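Long-range contacts in serpin-ZX (PDB 3LE2), which inhibits proteases, among them metacaspase-9 and RD21, as a plant serpin whose reactive centre loop is cleaved by the target and stays covalently bound to it: residues A[10-15]-A[63-68]; A[17-22]-A[291-296]; A[35-40]-A[383-388]; A[57-62]-A[297-302]. All coordinates share one frame; numbering follows the deposited sequence.

Contact 1 of 4, residues A[10-15]-A[63-68]; sequences SLQNQV and LKFSST
Lys64 lays its aliphatic chain along Leu11 and Val15 on the N-terminal helix of the serpin fold, helix 5-25, where the turn that ends helix 54-63 comes up against it. The apolar part of the contact is made by methylenes. CG of Lys64 sits 3.6 Å from CB of Leu11, one turn of helix before Val15, and the chain then bends about its CB-CG bond (chi2 -57°) and runs on so that its end meets the valine tip to tip. CE of Lys64 and CG2 of Val15 approach to 3.5 Å, closer than carbons usually come. Lys64 is the first residue past the helix and has positive phi, and its side chain is directed to helix 5-25; NZ makes a weak hydrogen bond back to Ser61 O.

The polar part centres on Gln12, whose buried side chain stretches between Leu63 and Phe65. Its CG lies 3.3 Å from the carbonyl oxygen of Leu63, and its terminal amide stands close to the same oxygen. The amide orientation is doubtful, since the group is probably turned over in the model; with the amide reversed, its nitrogen could donate to this carbonyl. Asn41 of helix 37-49 and Phe74 of helix 68-83 also touch Gln12. The flat groups meet nearly perpendicularly: amide and ring planes are 80° apart, and the amide end points at the rim of Phe65 near CE2.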
loop_
_atom_site.group_PDB
_atom_site.type_symbol
_atom_site.label_atom_id
_atom_site.label_comp_id
_atom_site.label_asym_id
_atom_site.label_seq_id
_atom_site.Cartn_x
_atom_site.Cartn_y
_atom_site.Cartn_z
ATOM N N SER A 10 -1.908 14.711 1.892
ATOM C CA SER A 10 -0.756 14.848 2.770
ATOM C C SER A 10 -1.096 14.396 4.194
ATOM O O SER A 10 -0.314 13.692 4.831
ATOM C CB SER A 10 -0.225 16.284 2.761
ATOM O OG SER A 10 1.040 16.365 3.402
ATOM N N LEU A 11 -2.261 14.791 4.696
ATOM C CA LEU A 11 -2.705 14.295 5.996
ATOM C C LEU A 11 -2.918 12.772 5.996
ATOM O O LEU A 11 -2.470 12.089 6.913
ATOM C CB LEU A 11 -3.974 15.020 6.445
ATOM C CG LEU A 11 -3.793 16.529 6.644
ATOM C CD1 LEU A 11 -5.128 17.214 6.825
ATOM C CD2 LEU A 11 -2.881 16.816 7.826
ATOM N N GLN A 12 -3.584 12.248 4.963
ATOM C CA GLN A 12 -3.827 10.807 4.853
ATOM C C GLN A 12 -2.546 9.999 4.913
ATOM O O GLN A 12 -2.484 8.978 5.595
ATOM C CB GLN A 12 -4.549 10.453 3.556
ATOM C CG GLN A 12 -6.018 10.757 3.528
ATOM C CD GLN A 12 -6.748 9.913 2.492
ATOM O OE1 GLN A 12 -7.979 9.799 2.517
ATOM N NE2 GLN A 12 -5.985 9.305 1.584
ATOM N N ASN A 13 -1.532 10.442 4.182
ATOM C CA ASN A 13 -0.299 9.674 4.093
ATOM C C ASN A 13 0.400 9.570 5.438
ATOM O O ASN A 13 1.059 8.570 5.720
ATOM C CB ASN A 13 0.640 10.258 3.035
ATOM C CG ASN A 13 0.085 10.135 1.624
ATOM O OD1 ASN A 13 -0.806 9.326 1.357
ATOM N ND2 ASN A 13 0.608 10.941 0.713
ATOM N N GLN A 14 0.264 10.608 6.267
ATOM C CA GLN A 14 0.842 10.583 7.612
ATOM C C GLN A 14 0.126 9.558 8.483
ATOM O O GLN A 14 0.753 8.754 9.168
ATOM C CB GLN A 14 0.778 11.961 8.284
ATOM C CG GLN A 14 0.998 11.892 9.798
ATOM C CD GLN A 14 1.082 13.257 10.473
ATOM O OE1 GLN A 14 0.624 14.265 9.935
ATOM N NE2 GLN A 14 1.668 13.288 11.666
ATOM N N VAL A 15 -1.198 9.618 8.474
ATOM C CA VAL A 15 -2.012 8.640 9.189
ATOM C C VAL A 15 -1.681 7.233 8.684
ATOM O O VAL A 15 -1.601 6.274 9.463
ATOM C CB VAL A 15 -3.508 8.921 8.936
ATOM C CG1 VAL A 15 -4.370 7.779 9.423
ATOM C CG2 VAL A 15 -3.921 10.264 9.588
ATOM N N LEU A 63 -10.265 10.020 7.538
ATOM C CA LEU A 63 -9.877 10.007 6.139
ATOM C C LEU A 63 -9.550 11.391 5.605
ATOM O O LEU A 63 -9.108 11.523 4.462
ATOM C CB LEU A 63 -10.990 9.363 5.306
ATOM C CG LEU A 63 -11.139 7.850 5.474
ATOM C CD1 LEU A 63 -12.365 7.342 4.710
ATOM C CD2 LEU A 63 -9.849 7.144 5.029
ATOM N N LYS A 64 -9.802 12.415 6.429
ATOM C CA LYS A 64 -9.401 13.814 6.165
ATOM C C LYS A 64 -10.204 14.484 5.059
ATOM O O LYS A 64 -9.669 15.272 4.282
ATOM C CB LYS A 64 -7.900 13.927 5.850
ATOM C CG LYS A 64 -6.983 13.165 6.815
ATOM C CD LYS A 64 -7.174 13.612 8.266
ATOM C CE LYS A 64 -6.321 12.755 9.201
ATOM N NZ LYS A 64 -6.559 13.012 10.643
ATOM N N PHE A 65 -11.484 14.150 4.981
ATOM C CA PHE A 65 -12.385 14.781 4.028
ATOM C C PHE A 65 -13.643 15.109 4.790
ATOM O O PHE A 65 -13.976 14.422 5.755
ATOM C CB PHE A 65 -12.712 13.839 2.861
ATOM C CG PHE A 65 -11.602 13.701 1.852
ATOM C CD1 PHE A 65 -11.550 14.529 0.733
ATOM C CD2 PHE A 65 -10.614 12.748 2.014
ATOM C CE1 PHE A 65 -10.529 14.404 -0.208
ATOM C CE2 PHE A 65 -9.595 12.620 1.073
ATOM C CZ PHE A 65 -9.552 13.449 -0.034
ATOM N N SER A 66 -14.344 16.149 4.355
ATOM C CA SER A 66 -15.480 16.678 5.107
ATOM C C SER A 66 -16.804 15.949 4.880
ATOM O O SER A 66 -17.640 15.901 5.781
ATOM C CB SER A 66 -15.652 18.175 4.840
ATOM O OG SER A 66 -14.693 18.926 5.563
ATOM N N SER A 67 -17.001 15.388 3.689
ATOM C CA SER A 67 -18.260 14.702 3.385
ATOM C C SER A 67 -18.073 13.400 2.616
ATOM O O SER A 67 -17.028 13.163 1.999
ATOM C CB SER A 67 -19.207 15.616 2.599
ATOM O OG SER A 67 -18.783 15.764 1.251
ATOM N N THR A 68 -19.107 12.564 2.654
ATOM C CA THR A 68 -19.131 11.337 1.873
ATOM C C THR A 68 -19.026 11.639 0.382
ATOM O O THR A 68 -18.469 10.850 -0.382
ATOM C CB THR A 68 -20.413 10.532 2.133
ATOM O OG1 THR A 68 -21.522 11.431 2.233
ATOM C CG2 THR A 68 -20.293 9.751 3.426
#

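Contact 2 of 4, residues A[17-22]-A[291-296]; sequences MNLAKH and SNVLKG
The imidazole of His22 lies obliquely beside the last turn of helix 291-296, with the carbonyl oxygens of Val293 and Gly296 next to it; CE1 lies 4.1 Å from Gly296 O. Two helices of the serpin fold meet here, the N-terminal helix 5-25 and the short helix 291-296 that follows strand 277-289. Their local axes pass 9.7 Å apart, with N-to-C directions 118° from each other. Leu19, Val293 and Leu294 form the apolar centre of the contact, with His22 and Gly296 at its margin. The glycine has no side chain to come between its helix and the ring.

Beside the histidine, Val293 turns towards helix 5-25 and spreads its two methyls over different residues. CG1 packs at 4.0 Å from His22 O, a contact with backbone. CG2 instead reaches Leu19, whose side chain crosses the valine at about a right angle. With CG anti to the backbone nitrogen (chi1 172°), Leu19 extends its CD1 branch towards helix 291-296. Leu297, just past the second helix, packs on both Leu19 and His22 and continues this apolar surface. CD1 of Leu19 also lies 4.3 Å from Leu294 CD2, but its tightest approach is to CG2 of Val293, at 3.4 Å.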
loop_
_atom_site.group_PDB
_atom_site.type_symbol
_atom_site.label_atom_id
_atom_site.label_comp_id
_atom_site.label_asym_id
_atom_site.label_seq_id
_atom_site.Cartn_x
_atom_site.Cartn_y
_atom_site.Cartn_z
ATOM N N MET A 17 1.182 6.129 7.607
ATOM C CA MET A 17 2.435 5.668 8.211
ATOM C C MET A 17 2.203 5.162 9.627
ATOM O O MET A 17 2.828 4.197 10.064
ATOM C CB MET A 17 3.489 6.774 8.221
ATOM C CG MET A 17 3.934 7.227 6.838
ATOM S SD MET A 17 4.538 5.893 5.790
ATOM C CE MET A 17 5.973 5.348 6.672
ATOM N N ASN A 18 1.302 5.813 10.353
ATOM C CA ASN A 18 0.975 5.338 11.689
ATOM C C ASN A 18 0.221 3.999 11.613
ATOM O O ASN A 18 0.458 3.088 12.400
ATOM C CB ASN A 18 0.173 6.398 12.457
ATOM C CG ASN A 18 0.094 6.105 13.943
ATOM O OD1 ASN A 18 0.937 5.395 14.502
ATOM N ND2 ASN A 18 -0.922 6.641 14.590
ATOM N N LEU A 19 -0.685 3.883 10.651
ATOM C CA LEU A 19 -1.322 2.600 10.375
ATOM C C LEU A 19 -0.243 1.543 10.122
ATOM O O LEU A 19 -0.267 0.472 10.727
ATOM C CB LEU A 19 -2.296 2.713 9.193
ATOM C CG LEU A 19 -2.897 1.399 8.662
ATOM C CD1 LEU A 19 -3.630 0.666 9.749
ATOM C CD2 LEU A 19 -3.820 1.655 7.473
ATOM N N ALA A 20 0.727 1.853 9.263
ATOM C CA ALA A 20 1.825 0.913 9.012
ATOM C C ALA A 20 2.562 0.536 10.298
ATOM O O ALA A 20 2.969 -0.608 10.478
ATOM C CB ALA A 20 2.796 1.475 7.984
ATOM N N LYS A 21 2.741 1.506 11.188
ATOM C CA LYS A 21 3.382 1.257 12.478
ATOM C C LYS A 21 2.568 0.245 13.266
ATOM O O LYS A 21 3.110 -0.728 13.792
ATOM C CB LYS A 21 3.520 2.560 13.278
ATOM C CG LYS A 21 4.155 2.420 14.671
ATOM C CD LYS A 21 5.659 2.160 14.609
ATOM C CE LYS A 21 6.289 2.183 16.002
ATOM N NZ LYS A 21 7.768 1.948 16.003
ATOM N N HIS A 22 1.262 0.473 13.347
ATOM C CA HIS A 22 0.385 -0.441 14.084
ATOM C C HIS A 22 0.320 -1.838 13.465
ATOM O O HIS A 22 0.249 -2.814 14.187
ATOM C CB HIS A 22 -1.020 0.138 14.239
ATOM C CG HIS A 22 -1.093 1.291 15.192
ATOM N ND1 HIS A 22 -2.004 1.347 16.226
ATOM C CD2 HIS A 22 -0.364 2.430 15.271
ATOM C CE1 HIS A 22 -1.837 2.476 16.897
ATOM N NE2 HIS A 22 -0.846 3.151 16.339
ATOM N N SER A 291 -9.325 -4.892 10.540
ATOM C CA SER A 291 -10.324 -4.447 11.506
ATOM C C SER A 291 -9.712 -4.108 12.872
ATOM O O SER A 291 -10.002 -3.055 13.449
ATOM C CB SER A 291 -11.478 -5.458 11.621
ATOM O OG SER A 291 -11.051 -6.641 12.251
ATOM N N ASN A 292 -8.837 -4.977 13.363
ATOM C CA ASN A 292 -8.201 -4.747 14.656
ATOM C C ASN A 292 -7.209 -3.580 14.723
ATOM O O ASN A 292 -7.269 -2.791 15.664
ATOM C CB ASN A 292 -7.565 -6.031 15.197
ATOM C CG ASN A 292 -8.594 -6.989 15.822
ATOM O OD1 ASN A 292 -9.784 -6.665 15.963
ATOM N ND2 ASN A 292 -8.127 -8.176 16.200
ATOM N N VAL A 293 -6.297 -3.448 13.759
ATOM C CA VAL A 293 -5.356 -2.332 13.847
ATOM C C VAL A 293 -6.091 -1.013 13.747
ATOM O O VAL A 293 -5.691 -0.043 14.378
ATOM C CB VAL A 293 -4.226 -2.323 12.783
ATOM C CG1 VAL A 293 -3.407 -3.583 12.851
ATOM C CG2 VAL A 293 -4.789 -2.091 11.402
ATOM N N LEU A 294 -7.156 -0.975 12.948
ATOM C CA LEU A 294 -7.926 0.249 12.796
ATOM C C LEU A 294 -8.606 0.628 14.108
ATOM O O LEU A 294 -8.546 1.784 14.516
ATOM C CB LEU A 294 -8.937 0.141 11.667
ATOM C CG LEU A 294 -8.357 0.246 10.259
ATOM C CD1 LEU A 294 -9.419 -0.177 9.262
ATOM C CD2 LEU A 294 -7.852 1.655 9.954
ATOM N N LYS A 295 -9.240 -0.343 14.769
ATOM C CA LYS A 295 -9.780 -0.119 16.109
ATOM C C LYS A 295 -8.697 0.441 17.028
ATOM O O LYS A 295 -8.942 1.352 17.820
ATOM C CB LYS A 295 -10.369 -1.412 16.683
ATOM C CG LYS A 295 -11.772 -1.684 16.183
ATOM C CD LYS A 295 -12.126 -3.150 16.211
ATOM C CE LYS A 295 -12.201 -3.685 17.609
ATOM N NZ LYS A 295 -12.745 -5.072 17.563
ATOM N N GLY A 296 -7.494 -0.102 16.892
ATOM C CA GLY A 296 -6.344 0.379 17.636
ATOM C C GLY A 296 -6.050 1.853 17.433
ATOM O O GLY A 296 -5.679 2.540 18.378
#

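Contact 3 of 4, residues A[35-40]-A[383-388]; sequences FSPASI and LFIGQV
Phe35 and Ile385 exchange two backbone hydrogen bonds and so form an antiparallel hydrogen-bonded pair. Phe35 N donates to Ile385 O at 3.1 Å. Ile385 N returns the bond to Phe35 O at 3.0 Å and is the straighter of the two, with an N-H...O angle of 161°. The same Phe35 oxygen takes a CA-H...O contact from Phe384.

Next along the chain, Ser36 OG donates to Leu383 O at 2.8 Å in the plane of that carbonyl. Its anti placement relative to the backbone N (chi1 171°) also lets the hydroxyl oxygen receive Ser39 N, 3.2 Å away, as the N-cap of helix 37-49. One side chain thus ties the start of the helix to the strand.

The side chains close round this backbone core. Phe35 and Ile385 run side by side in the same direction, CE1 of Phe35 lying 4.0 Å from CB of Ile385, while CG of Pro37 meets the Ile385 CD1 methyl at 3.6 Å. Phe384 points away from Phe35 and Pro37, yet its ring edge stays beside Phe35 O.

Farther out, Ala20 and Met17 of helix 5-25 cover Phe35 and Ile385 respectively. Along the other edge of strand 382-388, Leu383 and Phe384 both face Val374, a classic beta bulge. His329 NE2 of strand 326-335 is hydrogen-bonded to Ser36 N. Strand 33-35, the N-capped start of helix 37-49 and this histidine meet as in the shutter region of serpins, beneath the sheet that opens when the reactive centre loop inserts.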
loop_
_atom_site.group_PDB
_atom_site.type_symbol
_atom_site.label_atom_id
_atom_site.label_comp_id
_atom_site.label_asym_id
_atom_site.label_seq_id
_atom_site.Cartn_x
_atom_site.Cartn_y
_atom_site.Cartn_z
ATOM N N PHE A 35 1.418 -3.420 2.387
ATOM C CA PHE A 35 -0.031 -3.226 2.273
ATOM C C PHE A 35 -0.350 -1.934 1.537
ATOM O O PHE A 35 0.490 -1.062 1.439
ATOM C CB PHE A 35 -0.692 -3.221 3.654
ATOM C CG PHE A 35 -0.501 -1.933 4.415
ATOM C CD1 PHE A 35 0.665 -1.699 5.123
ATOM C CD2 PHE A 35 -1.491 -0.968 4.423
ATOM C CE1 PHE A 35 0.855 -0.504 5.836
ATOM C CE2 PHE A 35 -1.320 0.228 5.121
ATOM C CZ PHE A 35 -0.143 0.464 5.831
ATOM N N SER A 36 -1.569 -1.812 1.026
ATOM C CA SER A 36 -1.956 -0.623 0.287
ATOM C C SER A 36 -2.907 0.281 1.079
ATOM O O SER A 36 -4.087 -0.032 1.238
ATOM C CB SER A 36 -2.598 -1.015 -1.049
ATOM O OG SER A 36 -3.152 0.117 -1.689
ATOM N N PRO A 37 -2.392 1.414 1.573
ATOM C CA PRO A 37 -3.186 2.391 2.332
ATOM C C PRO A 37 -4.320 2.960 1.477
ATOM O O PRO A 37 -5.416 3.183 1.974
ATOM C CB PRO A 37 -2.172 3.503 2.652
ATOM C CG PRO A 37 -0.832 2.893 2.453
ATOM C CD PRO A 37 -0.989 1.828 1.417
ATOM N N ALA A 38 -4.043 3.205 0.201
ATOM C CA ALA A 38 -5.060 3.647 -0.736
ATOM C C ALA A 38 -6.240 2.692 -0.776
ATOM O O ALA A 38 -7.388 3.124 -0.690
ATOM C CB ALA A 38 -4.466 3.803 -2.121
ATOM N N SER A 39 -5.958 1.395 -0.904
ATOM C CA SER A 39 -7.010 0.376 -0.922
ATOM C C SER A 39 -7.762 0.311 0.399
ATOM O O SER A 39 -8.978 0.099 0.429
ATOM C CB SER A 39 -6.425 -1.008 -1.218
ATOM O OG SER A 39 -5.566 -0.945 -2.334
ATOM N N ILE A 40 -7.039 0.447 1.500
ATOM C CA ILE A 40 -7.699 0.428 2.794
ATOM C C ILE A 40 -8.671 1.601 2.856
ATOM O O ILE A 40 -9.814 1.459 3.298
ATOM C CB ILE A 40 -6.697 0.579 3.954
ATOM C CG1 ILE A 40 -5.688 -0.573 3.959
ATOM C CG2 ILE A 40 -7.447 0.636 5.289
ATOM C CD1 ILE A 40 -6.310 -1.878 4.311
ATOM N N LEU A 383 0.576 4.073 -2.986
ATOM C CA LEU A 383 0.038 2.728 -3.269
ATOM C C LEU A 383 0.383 1.692 -2.213
ATOM O O LEU A 383 -0.448 0.856 -1.874
ATOM C CB LEU A 383 0.526 2.189 -4.617
ATOM C CG LEU A 383 -0.137 2.771 -5.853
ATOM C CD1 LEU A 383 0.354 4.217 -6.050
ATOM C CD2 LEU A 383 0.192 1.911 -7.056
ATOM N N PHE A 384 1.624 1.719 -1.732
ATOM C CA PHE A 384 2.106 0.690 -0.808
ATOM C C PHE A 384 3.008 1.294 0.243
ATOM O O PHE A 384 3.798 2.189 -0.056
ATOM C CB PHE A 384 2.939 -0.380 -1.542
ATOM C CG PHE A 384 2.161 -1.221 -2.515
ATOM C CD1 PHE A 384 1.238 -2.157 -2.065
ATOM C CD2 PHE A 384 2.386 -1.109 -3.884
ATOM C CE1 PHE A 384 0.536 -2.953 -2.963
ATOM C CE2 PHE A 384 1.683 -1.896 -4.785
ATOM C CZ PHE A 384 0.753 -2.818 -4.323
ATOM N N ILE A 385 2.890 0.786 1.465
ATOM C CA ILE A 385 3.883 0.995 2.513
ATOM C C ILE A 385 4.309 -0.383 3.020
ATOM O O ILE A 385 3.487 -1.291 3.130
ATOM C CB ILE A 385 3.316 1.806 3.697
ATOM C CG1 ILE A 385 2.765 3.145 3.216
ATOM C CG2 ILE A 385 4.381 2.003 4.797
ATOM C CD1 ILE A 385 2.068 3.947 4.299
ATOM N N GLY A 386 5.592 -0.551 3.317
ATOM C CA GLY A 386 6.065 -1.844 3.779
ATOM C C GLY A 386 7.374 -1.762 4.540
ATOM O O GLY A 386 8.005 -0.703 4.635
ATOM N N GLN A 387 7.783 -2.893 5.088
ATOM C CA GLN A 387 9.091 -3.004 5.700
ATOM C C GLN A 387 9.722 -4.301 5.232
ATOM O O GLN A 387 9.050 -5.330 5.168
ATOM C CB GLN A 387 8.984 -2.988 7.220
ATOM C CG GLN A 387 8.465 -4.267 7.875
ATOM C CD GLN A 387 8.653 -4.213 9.378
ATOM O OE1 GLN A 387 8.983 -3.157 9.927
ATOM N NE2 GLN A 387 8.467 -5.351 10.056
ATOM N N VAL A 388 11.002 -4.233 4.883
ATOM C CA VAL A 388 11.792 -5.412 4.548
ATOM C C VAL A 388 12.709 -5.669 5.730
ATOM O O VAL A 388 13.654 -4.910 5.973
ATOM C CB VAL A 388 12.627 -5.191 3.260
ATOM C CG1 VAL A 388 13.427 -6.430 2.911
ATOM C CG2 VAL A 388 11.718 -4.824 2.099
#

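Contact 4 of 4, residues A[57-62]-A[297-302]; sequences DQILSF and LGLTSP
A Schellman motif closes helix 291-296 of the serpin fold, and the chain leaving it packs along helix 54-63. Gly298, with positive phi, is the C-prime residue, and Leu299 follows as the centre of an inverse gamma turn. That turn brings Leu299 against the helix. Its CD2 methyl sits over one face of the Phe62 ring, 4.0 Å from the centroid and 18° off the normal, a CH-pi contact displaced towards the rim. Phe62 CG is anti to the backbone N (chi1 -179°), which carries the ring out from helix 54-63 towards the loop. The ring edge meets CB of Leu297, with Phe62 CE1 at 4.3 Å, and Leu44 of helix 37-49 touches both Phe62 and Leu299.

The other branch, CD1 of Leu299, lies 3.9 Å from CG1 of Ile59, the two side chains crossing at about a right angle. Gln58 and Leu299 slide past each other in opposite directions, and the extended glutamine reaches the backbone turn at Thr300 and Ser301. Its amide is probably turned over in the model; in the reverse orientation hydrogen bonds to this turn would be possible, but the assignment is doubtful. Farther along the loop, Pro302 and Ile59 also run past one another, and CD1 of Ile59 comes to 3.5 Å from CG of Pro302, tighter than usual for two carbons.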
loop_
_atom_site.group_PDB
_atom_site.type_symbol
_atom_site.label_atom_id
_atom_site.label_comp_id
_atom_site.label_asym_id
_atom_site.label_seq_id
_atom_site.Cartn_x
_atom_site.Cartn_y
_atom_site.Cartn_z
ATOM N N ASP A 57 -19.058 10.378 10.851
ATOM C CA ASP A 57 -18.152 11.441 11.276
ATOM C C ASP A 57 -16.790 10.922 11.685
ATOM O O ASP A 57 -15.765 11.529 11.373
ATOM C CB ASP A 57 -18.754 12.238 12.425
ATOM C CG ASP A 57 -19.920 13.083 11.986
ATOM O OD1 ASP A 57 -19.959 13.456 10.791
ATOM O OD2 ASP A 57 -20.794 13.371 12.833
ATOM N N GLN A 58 -16.774 9.798 12.386
ATOM C CA GLN A 58 -15.512 9.253 12.860
ATOM C C GLN A 58 -14.642 8.801 11.695
ATOM O O GLN A 58 -13.419 8.926 11.736
ATOM C CB GLN A 58 -15.742 8.108 13.839
ATOM C CG GLN A 58 -14.549 7.802 14.702
ATOM C CD GLN A 58 -14.764 6.560 15.536
ATOM O OE1 GLN A 58 -14.832 6.633 16.764
ATOM N NE2 GLN A 58 -14.889 5.409 14.871
ATOM N N ILE A 59 -15.278 8.294 10.649
ATOM C CA ILE A 59 -14.542 7.836 9.481
ATOM C C ILE A 59 -14.128 9.049 8.654
ATOM O O ILE A 59 -12.990 9.141 8.192
ATOM C CB ILE A 59 -15.387 6.845 8.644
ATOM C CG1 ILE A 59 -15.809 5.652 9.501
ATOM C CG2 ILE A 59 -14.627 6.359 7.414
ATOM C CD1 ILE A 59 -16.857 4.782 8.837
ATOM N N LEU A 60 -15.055 9.989 8.488
ATOM C CA LEU A 60 -14.768 11.218 7.752
ATOM C C LEU A 60 -13.511 11.903 8.283
ATOM O O LEU A 60 -12.677 12.371 7.509
ATOM C CB LEU A 60 -15.952 12.188 7.816
ATOM C CG LEU A 60 -17.123 11.889 6.888
ATOM C CD1 LEU A 60 -18.217 12.928 7.063
ATOM C CD2 LEU A 60 -16.635 11.857 5.455
ATOM N N SER A 61 -13.383 11.965 9.605
ATOM C CA SER A 61 -12.243 12.627 10.226
ATOM C C SER A 61 -10.981 11.784 10.090
ATOM O O SER A 61 -9.876 12.319 10.007
ATOM C CB SER A 61 -12.526 12.943 11.697
ATOM O OG SER A 61 -13.621 13.842 11.813
ATOM N N PHE A 62 -11.146 10.464 10.053
ATOM C CA PHE A 62 -10.002 9.579 9.896
ATOM C C PHE A 62 -9.402 9.734 8.505
ATOM O O PHE A 62 -8.191 9.613 8.313
ATOM C CB PHE A 62 -10.411 8.126 10.135
ATOM C CG PHE A 62 -9.272 7.149 10.025
ATOM C CD1 PHE A 62 -8.506 6.825 11.138
ATOM C CD2 PHE A 62 -8.966 6.551 8.809
ATOM C CE1 PHE A 62 -7.450 5.917 11.041
ATOM C CE2 PHE A 62 -7.916 5.640 8.701
ATOM C CZ PHE A 62 -7.156 5.326 9.821
ATOM N N LEU A 297 -6.202 2.341 16.202
ATOM C CA LEU A 297 -6.013 3.768 15.906
ATOM C C LEU A 297 -7.243 4.583 16.269
ATOM O O LEU A 297 -7.350 5.752 15.894
ATOM C CB LEU A 297 -5.705 3.984 14.422
ATOM C CG LEU A 297 -4.389 3.384 13.938
ATOM C CD1 LEU A 297 -4.480 2.999 12.476
ATOM C CD2 LEU A 297 -3.265 4.370 14.189
ATOM N N GLY A 298 -8.186 3.955 16.965
ATOM C CA GLY A 298 -9.382 4.639 17.413
ATOM C C GLY A 298 -10.548 4.666 16.440
ATOM O O GLY A 298 -11.577 5.279 16.733
ATOM N N LEU A 299 -10.403 4.012 15.287
ATOM C CA LEU A 299 -11.509 3.923 14.333
ATOM C C LEU A 299 -12.350 2.724 14.709
ATOM O O LEU A 299 -12.308 1.690 14.048
ATOM C CB LEU A 299 -11.017 3.828 12.881
ATOM C CG LEU A 299 -12.101 4.044 11.814
ATOM C CD1 LEU A 299 -12.912 5.297 12.107
ATOM C CD2 LEU A 299 -11.515 4.111 10.417
ATOM N N THR A 300 -13.112 2.892 15.787
ATOM C CA THR A 300 -13.836 1.806 16.444
ATOM C C THR A 300 -15.280 1.673 15.982
ATOM O O THR A 300 -15.835 0.582 16.006
ATOM C CB THR A 300 -13.857 2.028 17.970
ATOM O OG1 THR A 300 -14.003 3.433 18.244
ATOM C CG2 THR A 300 -12.572 1.524 18.609
ATOM N N SER A 301 -15.891 2.783 15.571
ATOM C CA SER A 301 -17.340 2.792 15.331
ATOM C C SER A 301 -17.847 1.861 14.216
ATOM O O SER A 301 -18.908 1.246 14.355
ATOM C CB SER A 301 -17.879 4.214 15.127
ATOM O OG SER A 301 -17.531 4.724 13.852
ATOM N N PRO A 302 -17.110 1.762 13.102
ATOM C CA PRO A 302 -17.564 0.840 12.048
ATOM C C PRO A 302 -17.674 -0.617 12.499
ATOM O O PRO A 302 -18.449 -1.359 11.906
ATOM C CB PRO A 302 -16.485 0.986 10.977
ATOM C CG PRO A 302 -15.938 2.395 11.204
ATOM C CD PRO A 302 -15.934 2.547 12.688
#

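Overall arrangement
From the N terminus, helix 5-25 enters contact 1 and then, farther along, contact 2. Contact 1 closes the shortest loop, back from 63-68, while contact 2 closes a far longer one, with 291-296. Contact 3 joins 35-40 to the C-terminal strand and encloses contact 4. Every other pair of contacts crosses along the chain. Contacts 1 and 4 touch where Val15 meets Phe62; contacts 2 and 4 adjoin through the end of helix 291-296, and contacts 2 and 3 through Ala20 and Phe35. Helix 5-25 is thus tied to the turn after helix 54-63 and to helix 291-296, helix 37-49 to strand 382-388, and helix 54-63 to the loop after helix 291-296.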